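Long-range contacts in 433aa long hypothetical phosphoribosylglycinamide formyl transferase (PDB 2DWC), which is a homodimeric ATP-grasp family protein of the PurT type, still described as hypothetical, seen here with adenosine-5'-diphosphate bound: residues K21-G26 with E44-D49; L273-V278 with A315-A320. All coordinates share one frame; numbering follows the deposited sequence.

Interaction 1. Residues K21-G26 with E44-D49; sequences KILLLG and EVVAVD
The first beta-alpha-beta unit of the Rossmann-like preATP-grasp domain brings strand 21-25 beside strand 44-49, with helix 29-40 as the crossover. Lys21 pairs with Glu44 and each following residue with the next, up to Leu25 with Val48. The two inner strands of the parallel sheet share five backbone hydrogen bonds, from Ile22 N to Glu44 O (2.9 Å) through to Gly26 N to Val48 O (2.8 Å). On the face toward helix 29-40, Ile22 CG1 lies alongside Val45 CG2 at 4.0 Å, and Leu24 CD1 reaches back to Val45 CG1, 3.8 Å away.

The other face, carrying Leu23, Leu25, Val46 and Val48, is covered in part by helix 71-81. Because CG of Leu23 is anti to the backbone N (chi1 -179°), its CD1 extends over the neighbouring strand, tight against Val46 CG1 at 3.5 Å and close to Val48 CG2. The stretch from Gly26 fits a GxGxxG pattern of the Rossmann type, and Asp49 OD2 accepts a hydrogen bond from Ser27 N within it. At the opposite end Lys21 is salt-bridged to Glu81 and Glu44 to Arg62. Lys21 NZ and Glu44 OE1 themselves stay 4.3 Å apart, beyond a salt bridge, and are joined by a water that accepts from Lys21 NZ at 2.7 Å and donates to Glu44 OE1 at 3.1 Å.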
ATOM      1  N   LYS B  21      -7.358  -4.078  17.390  1.00 14.41           N
ATOM      2  CA  LYS B  21      -7.001  -2.647  17.389  1.00 13.78           C
ATOM      3  C   LYS B  21      -5.523  -2.450  17.753  1.00 14.90           C
ATOM      4  O   LYS B  21      -5.003  -3.107  18.670  1.00 15.09           O
ATOM      5  CB  LYS B  21      -7.865  -1.925  18.458  1.00 13.06           C
ATOM      6  CG  LYS B  21      -7.636  -0.387  18.506  1.00 16.77           C
ATOM      7  CD  LYS B  21      -8.350   0.180  19.758  1.00 18.96           C
ATOM      8  CE  LYS B  21      -9.852   0.011  19.604  1.00 21.52           C
ATOM      9  NZ  LYS B  21     -10.575   0.539  20.815  1.00 18.16           N
ATOM     10  N   ILE B  22      -4.831  -1.626  16.980  1.00 13.63           N
ATOM     11  CA  ILE B  22      -3.448  -1.309  17.351  1.00 11.41           C
ATOM     12  C   ILE B  22      -3.397   0.142  17.786  1.00 12.89           C
ATOM     13  O   ILE B  22      -4.200   0.948  17.321  1.00 15.65           O
ATOM     14  CB  ILE B  22      -2.467  -1.499  16.180  1.00 12.87           C
ATOM     15  CG1 ILE B  22      -2.847  -0.596  14.977  1.00 12.78           C
ATOM     16  CG2 ILE B  22      -2.442  -3.010  15.802  1.00 13.55           C
ATOM     17  CD1 ILE B  22      -1.800  -0.708  13.824  1.00 16.19           C
ATOM     18  N   LEU B  23      -2.450   0.462  18.686  1.00 12.25           N
ATOM     19  CA  LEU B  23      -2.285   1.814  19.195  1.00 10.33           C
ATOM     20  C   LEU B  23      -0.851   2.214  18.812  1.00 13.12           C
ATOM     21  O   LEU B  23       0.115   1.638  19.325  1.00 15.41           O
ATOM     22  CB  LEU B  23      -2.459   1.836  20.737  1.00 12.75           C
ATOM     23  CG  LEU B  23      -2.327   3.232  21.331  1.00 13.11           C
ATOM     24  CD1 LEU B  23      -3.466   4.153  20.857  1.00 14.94           C
ATOM     25  CD2 LEU B  23      -2.340   3.106  22.863  1.00 14.65           C
ATOM     26  N   LEU B  24      -0.750   3.158  17.876  1.00 12.33           N
ATOM     27  CA  LEU B  24       0.561   3.641  17.428  1.00 14.52           C
ATOM     28  C   LEU B  24       1.034   4.793  18.326  1.00 14.41           C
ATOM     29  O   LEU B  24       0.347   5.803  18.410  1.00 15.82           O
ATOM     30  CB  LEU B  24       0.455   4.163  15.978  1.00 12.82           C
ATOM     31  CG  LEU B  24       0.054   3.060  14.980  1.00 17.71           C
ATOM     32  CD1 LEU B  24      -0.147   3.706  13.615  1.00 16.27           C
ATOM     33  CD2 LEU B  24       1.190   2.017  14.845  1.00 20.01           C
ATOM     34  N   LEU B  25       2.150   4.626  19.044  1.00 16.15           N
ATOM     35  CA  LEU B  25       2.680   5.736  19.868  1.00 15.42           C
ATOM     36  C   LEU B  25       3.766   6.362  19.001  1.00 18.99           C
ATOM     37  O   LEU B  25       4.931   5.907  18.985  1.00 16.69           O
ATOM     38  CB  LEU B  25       3.203   5.216  21.203  1.00 16.70           C
ATOM     39  CG  LEU B  25       2.092   4.533  22.034  1.00 17.53           C
ATOM     40  CD1 LEU B  25       2.709   4.184  23.449  1.00 18.21           C
ATOM     41  CD2 LEU B  25       0.809   5.421  22.236  1.00 16.94           C
ATOM     42  N   GLY B  26       3.396   7.444  18.284  1.00 16.22           N
ATOM     43  CA  GLY B  26       4.310   8.024  17.305  1.00 16.09           C
ATOM     44  C   GLY B  26       3.616   7.792  15.983  1.00 19.51           C
ATOM     45  O   GLY B  26       3.341   6.640  15.603  1.00 19.33           O
ATOM     46  N   GLU B  44      -8.385  -2.135  13.252  1.00 13.82           N
ATOM     47  CA  GLU B  44      -8.671  -0.778  13.699  1.00 12.53           C
ATOM     48  C   GLU B  44      -7.383  -0.115  14.171  1.00 10.60           C
ATOM     49  O   GLU B  44      -6.600  -0.714  14.895  1.00 13.61           O
ATOM     50  CB  GLU B  44      -9.705  -0.840  14.833  1.00 12.01           C
ATOM     51  CG  GLU B  44     -10.310   0.558  15.179  1.00 16.10           C
ATOM     52  CD  GLU B  44     -11.664   0.466  15.889  1.00 18.15           C
ATOM     53  OE1 GLU B  44     -11.891   1.269  16.823  1.00 17.67           O
ATOM     54  OE2 GLU B  44     -12.509  -0.383  15.500  1.00 16.12           O
ATOM     55  N   VAL B  45      -7.190   1.154  13.810  1.00 13.30           N
ATOM     56  CA  VAL B  45      -5.954   1.876  14.157  1.00 13.93           C
ATOM     57  C   VAL B  45      -6.202   3.158  14.934  1.00 14.50           C
ATOM     58  O   VAL B  45      -7.000   3.990  14.500  1.00 14.57           O
ATOM     59  CB  VAL B  45      -5.199   2.332  12.867  1.00 14.28           C
ATOM     60  CG1 VAL B  45      -3.864   3.018  13.228  1.00 13.43           C
ATOM     61  CG2 VAL B  45      -4.910   1.109  11.999  1.00 15.17           C
ATOM     62  N   VAL B  46      -5.511   3.312  16.060  1.00 13.66           N
ATOM     63  CA  VAL B  46      -5.611   4.545  16.825  1.00 11.65           C
ATOM     64  C   VAL B  46      -4.161   5.059  16.816  1.00 12.14           C
ATOM     65  O   VAL B  46      -3.233   4.325  17.156  1.00 13.58           O
ATOM     66  CB  VAL B  46      -6.083   4.284  18.234  1.00 15.51           C
ATOM     67  CG1 VAL B  46      -6.074   5.587  19.024  1.00 15.84           C
ATOM     68  CG2 VAL B  46      -7.476   3.752  18.177  1.00 14.86           C
ATOM     69  N   ALA B  47      -3.995   6.315  16.393  1.00 13.70           N
ATOM     70  CA  ALA B  47      -2.660   6.909  16.251  1.00 14.22           C
ATOM     71  C   ALA B  47      -2.465   8.038  17.236  1.00 14.10           C
ATOM     72  O   ALA B  47      -3.304   8.934  17.316  1.00 16.27           O
ATOM     73  CB  ALA B  47      -2.538   7.456  14.797  1.00 14.91           C
ATOM     74  N   VAL B  48      -1.330   8.028  17.916  1.00 11.90           N
ATOM     75  CA  VAL B  48      -1.017   9.049  18.920  1.00 15.72           C
ATOM     76  C   VAL B  48       0.266   9.784  18.570  1.00 16.25           C
ATOM     77  O   VAL B  48       1.235   9.187  18.071  1.00 15.85           O
ATOM     78  CB  VAL B  48      -0.794   8.355  20.311  1.00 12.58           C
ATOM     79  CG1 VAL B  48      -0.594   9.402  21.464  1.00 14.69           C
ATOM     80  CG2 VAL B  48      -2.014   7.444  20.617  1.00 15.15           C
ATOM     81  N   ASP B  49       0.281  11.089  18.812  1.00 12.66           N
ATOM     82  CA  ASP B  49       1.518  11.836  18.649  1.00 14.64           C
ATOM     83  C   ASP B  49       1.379  13.190  19.350  1.00 17.62           C
ATOM     84  O   ASP B  49       0.344  13.465  19.959  1.00 16.91           O
ATOM     85  CB  ASP B  49       1.928  12.010  17.174  1.00 15.22           C
ATOM     86  CG  ASP B  49       3.449  12.057  16.998  1.00 19.33           C
ATOM     87  OD1 ASP B  49       4.154  12.767  17.780  1.00 19.52           O
ATOM     88  OD2 ASP B  49       3.961  11.431  16.031  1.00 18.25           O
TER
HETATM   89  O   HOH W   1     -12.985   0.189  19.556  1.00 29.13           O

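Interaction 2. Residues L273-V278 with A315-A320; sequences LGIFGV and ALHLRA
Leu273 extends its CD1 to the carbonyl O of Ala320, 3.5 Å away, with its CB also near that oxygen. The other side-chain neighbours of Leu273 include Phe219, on strand 209-219.

At Gly274 the backbone itself meets the helix. The methyl of Ala320 lies 3.8 Å from Gly274 N, while Gly274 CA comes obliquely to the His317 ring, 3.5 Å from His317 ND1. With no side chain at Gly274, its CA comes within reach of both the ring and the Ala320 methyl.

Ile275 N then donates to His317 ND1 over 3.0 Å. The bond is nearly straight (168° at the hydrogen) and meets the imidazole at its edge, the donor only 11° out of the ring plane. ND1 is therefore the acceptor, which is consistent with a neutral ring protonated at NE2. The ring gets there because CG of His317 is anti to the backbone N (chi1 -166°), and Val109, Pro296 and Ile34 of helix 29-40 pack around it.

This joins the start of strand 274-283, in the large mixed sheet that includes strands of the ATP-grasp domain, to helix 313-322; the strand also bonds to strand 209-219, Gly274 pairing with Arg217.

The two branches of Ile275 divide between helix residues. Its CG2 lies 3.7 Å from His317 ND1, beside the hydrogen bond, whereas Ile275 CD1 crosses to Leu316, 3.9 Å from Leu316 CB and also touching the CD1 of Leu316.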
ATOM      1  N   LEU B 273       7.954  -9.920  20.201  1.00 16.42           N
ATOM      2  CA  LEU B 273       7.538 -10.165  18.803  1.00 14.14           C
ATOM      3  C   LEU B 273       7.673  -8.835  18.069  1.00 18.55           C
ATOM      4  O   LEU B 273       7.452  -7.793  18.660  1.00 18.96           O
ATOM      5  CB  LEU B 273       6.059 -10.573  18.668  1.00 16.16           C
ATOM      6  CG  LEU B 273       5.600 -11.844  19.388  1.00 15.77           C
ATOM      7  CD1 LEU B 273       4.075 -11.993  19.180  1.00 17.35           C
ATOM      8  CD2 LEU B 273       6.378 -13.059  18.803  1.00 16.92           C
ATOM      9  N   GLY B 274       8.044  -8.880  16.795  1.00 14.86           N
ATOM     10  CA  GLY B 274       8.171  -7.647  16.029  1.00 17.30           C
ATOM     11  C   GLY B 274       9.432  -7.593  15.187  1.00 17.91           C
ATOM     12  O   GLY B 274      10.301  -8.474  15.269  1.00 18.08           O
ATOM     13  N   ILE B 275       9.522  -6.584  14.341  1.00 16.04           N
ATOM     14  CA  ILE B 275      10.733  -6.434  13.539  1.00 15.55           C
ATOM     15  C   ILE B 275      11.740  -5.556  14.303  1.00 20.83           C
ATOM     16  O   ILE B 275      11.354  -4.670  15.082  1.00 18.11           O
ATOM     17  CB  ILE B 275      10.368  -5.882  12.158  1.00 22.92           C
ATOM     18  CG1 ILE B 275      11.423  -6.358  11.145  1.00 28.06           C
ATOM     19  CG2 ILE B 275      10.247  -4.413  12.205  1.00 28.07           C
ATOM     20  CD1 ILE B 275      10.876  -6.382   9.795  1.00 19.34           C
ATOM     21  N   PHE B 276      13.032  -5.799  14.059  1.00 16.50           N
ATOM     22  CA  PHE B 276      14.109  -5.077  14.709  1.00 17.15           C
ATOM     23  C   PHE B 276      15.019  -4.534  13.616  1.00 22.11           C
ATOM     24  O   PHE B 276      15.217  -5.196  12.606  1.00 25.41           O
ATOM     25  CB  PHE B 276      14.959  -6.051  15.574  1.00 21.23           C
ATOM     26  CG  PHE B 276      14.252  -6.575  16.797  1.00 17.42           C
ATOM     27  CD1 PHE B 276      13.288  -7.571  16.691  1.00 18.49           C
ATOM     28  CD2 PHE B 276      14.547  -6.064  18.058  1.00 19.13           C
ATOM     29  CE1 PHE B 276      12.614  -8.053  17.836  1.00 17.44           C
ATOM     30  CE2 PHE B 276      13.878  -6.549  19.221  1.00 17.30           C
ATOM     31  CZ  PHE B 276      12.916  -7.538  19.091  1.00 18.72           C
ATOM     32  N   GLY B 277      15.568  -3.346  13.805  1.00 15.94           N
ATOM     33  CA  GLY B 277      16.494  -2.830  12.811  1.00 15.05           C
ATOM     34  C   GLY B 277      17.880  -2.994  13.463  1.00 19.99           C
ATOM     35  O   GLY B 277      18.333  -2.144  14.239  1.00 18.98           O
ATOM     36  N   VAL B 278      18.550  -4.114  13.177  1.00 18.54           N
ATOM     37  CA  VAL B 278      19.886  -4.309  13.760  1.00 20.24           C
ATOM     38  C   VAL B 278      20.934  -3.665  12.861  1.00 23.87           C
ATOM     39  O   VAL B 278      21.106  -4.069  11.711  1.00 23.27           O
ATOM     40  CB  VAL B 278      20.174  -5.821  13.916  1.00 20.84           C
ATOM     41  CG1 VAL B 278      21.501  -5.994  14.672  1.00 24.49           C
ATOM     42  CG2 VAL B 278      18.991  -6.507  14.649  1.00 24.03           C
ATOM     43  N   ALA B 315       4.409  -4.170   7.291  1.00 17.92           N
ATOM     44  CA  ALA B 315       3.460  -5.248   7.287  1.00 16.96           C
ATOM     45  C   ALA B 315       4.065  -6.450   8.043  1.00 14.44           C
ATOM     46  O   ALA B 315       3.325  -7.184   8.693  1.00 16.85           O
ATOM     47  CB  ALA B 315       3.121  -5.666   5.822  1.00 18.36           C
ATOM     48  N   LEU B 316       5.387  -6.622   7.967  1.00 14.00           N
ATOM     49  CA  LEU B 316       6.021  -7.752   8.700  1.00 16.04           C
ATOM     50  C   LEU B 316       5.854  -7.475  10.192  1.00 16.81           C
ATOM     51  O   LEU B 316       5.529  -8.367  10.960  1.00 15.48           O
ATOM     52  CB  LEU B 316       7.506  -7.860   8.384  1.00 15.69           C
ATOM     53  CG  LEU B 316       7.762  -8.416   6.975  1.00 17.01           C
ATOM     54  CD1 LEU B 316       9.236  -8.259   6.607  1.00 15.66           C
ATOM     55  CD2 LEU B 316       7.332  -9.911   6.917  1.00 17.76           C
ATOM     56  N   HIS B 317       6.086  -6.229  10.589  1.00 17.16           N
ATOM     57  CA  HIS B 317       5.934  -5.862  12.002  1.00 17.40           C
ATOM     58  C   HIS B 317       4.498  -6.076  12.445  1.00 16.91           C
ATOM     59  O   HIS B 317       4.242  -6.653  13.492  1.00 16.35           O
ATOM     60  CB  HIS B 317       6.286  -4.370  12.185  1.00 15.46           C
ATOM     61  CG  HIS B 317       6.490  -3.944  13.605  1.00 16.59           C
ATOM     62  ND1 HIS B 317       7.350  -4.587  14.472  1.00 16.12           N
ATOM     63  CD2 HIS B 317       5.989  -2.884  14.285  1.00 16.09           C
ATOM     64  CE1 HIS B 317       7.386  -3.932  15.620  1.00 21.70           C
ATOM     65  NE2 HIS B 317       6.567  -2.891  15.537  1.00 16.11           N
ATOM     66  N   LEU B 318       3.551  -5.546  11.672  1.00 15.67           N
ATOM     67  CA  LEU B 318       2.144  -5.663  12.053  1.00 17.08           C
ATOM     68  C   LEU B 318       1.715  -7.134  12.195  1.00 19.87           C
ATOM     69  O   LEU B 318       1.044  -7.526  13.158  1.00 16.06           O
ATOM     70  CB  LEU B 318       1.256  -4.969  11.010  1.00 17.56           C
ATOM     71  CG  LEU B 318      -0.244  -5.093  11.307  1.00 19.59           C
ATOM     72  CD1 LEU B 318      -0.583  -4.317  12.587  1.00 16.01           C
ATOM     73  CD2 LEU B 318      -1.045  -4.542  10.121  1.00 22.70           C
ATOM     74  N   ARG B 319       2.065  -7.933  11.201  1.00 14.81           N
ATOM     75  CA  ARG B 319       1.688  -9.347  11.276  1.00 15.86           C
ATOM     76  C   ARG B 319       2.295  -9.986  12.513  1.00 16.24           C
ATOM     77  O   ARG B 319       1.615 -10.692  13.263  1.00 15.85           O
ATOM     78  CB  ARG B 319       2.151 -10.081   9.993  1.00 17.02           C
ATOM     79  CG  ARG B 319       1.204  -9.718   8.791  1.00 16.93           C
ATOM     80  CD  ARG B 319       1.752 -10.182   7.464  1.00 19.62           C
ATOM     81  NE  ARG B 319       1.784 -11.636   7.386  1.00 21.85           N
ATOM     82  CZ  ARG B 319       1.269 -12.369   6.384  1.00 23.25           C
ATOM     83  NH1 ARG B 319       0.652 -11.806   5.360  1.00 20.38           N
ATOM     84  NH2 ARG B 319       1.413 -13.700   6.388  1.00 16.61           N
ATOM     85  N   ALA B 320       3.572  -9.725  12.730  1.00 14.74           N
ATOM     86  CA  ALA B 320       4.241 -10.347  13.867  1.00 14.33           C
ATOM     87  C   ALA B 320       3.537  -9.972  15.171  1.00 15.38           C
ATOM     88  O   ALA B 320       3.271 -10.848  15.983  1.00 16.24           O
ATOM     89  CB  ALA B 320       5.730  -9.900  13.960  1.00 14.36           C
TER

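From the N terminus, interaction 1 comes first: strand 21-25 leads through helix 29-40 to strand 44-49, closing a short loop of 17 residues inside the preATP-grasp domain. That loop is complete before the chain reaches 273-278, so the two contacts are in series and neither nest nor cross. Interaction 2 closes a longer loop of 36 residues, which contains the rest of strand 274-283 and strand 286-293, and ties the mixed sheet to helix 313-322. Their centres are about 16 Å apart, yet they touch: Ile22 CG2 packs on Leu318 CD1 at 3.9 Å. Helix 29-40 meets Ile22 and Val45 as well as helix 313-322, giving interaction 2 a second route to the first domain.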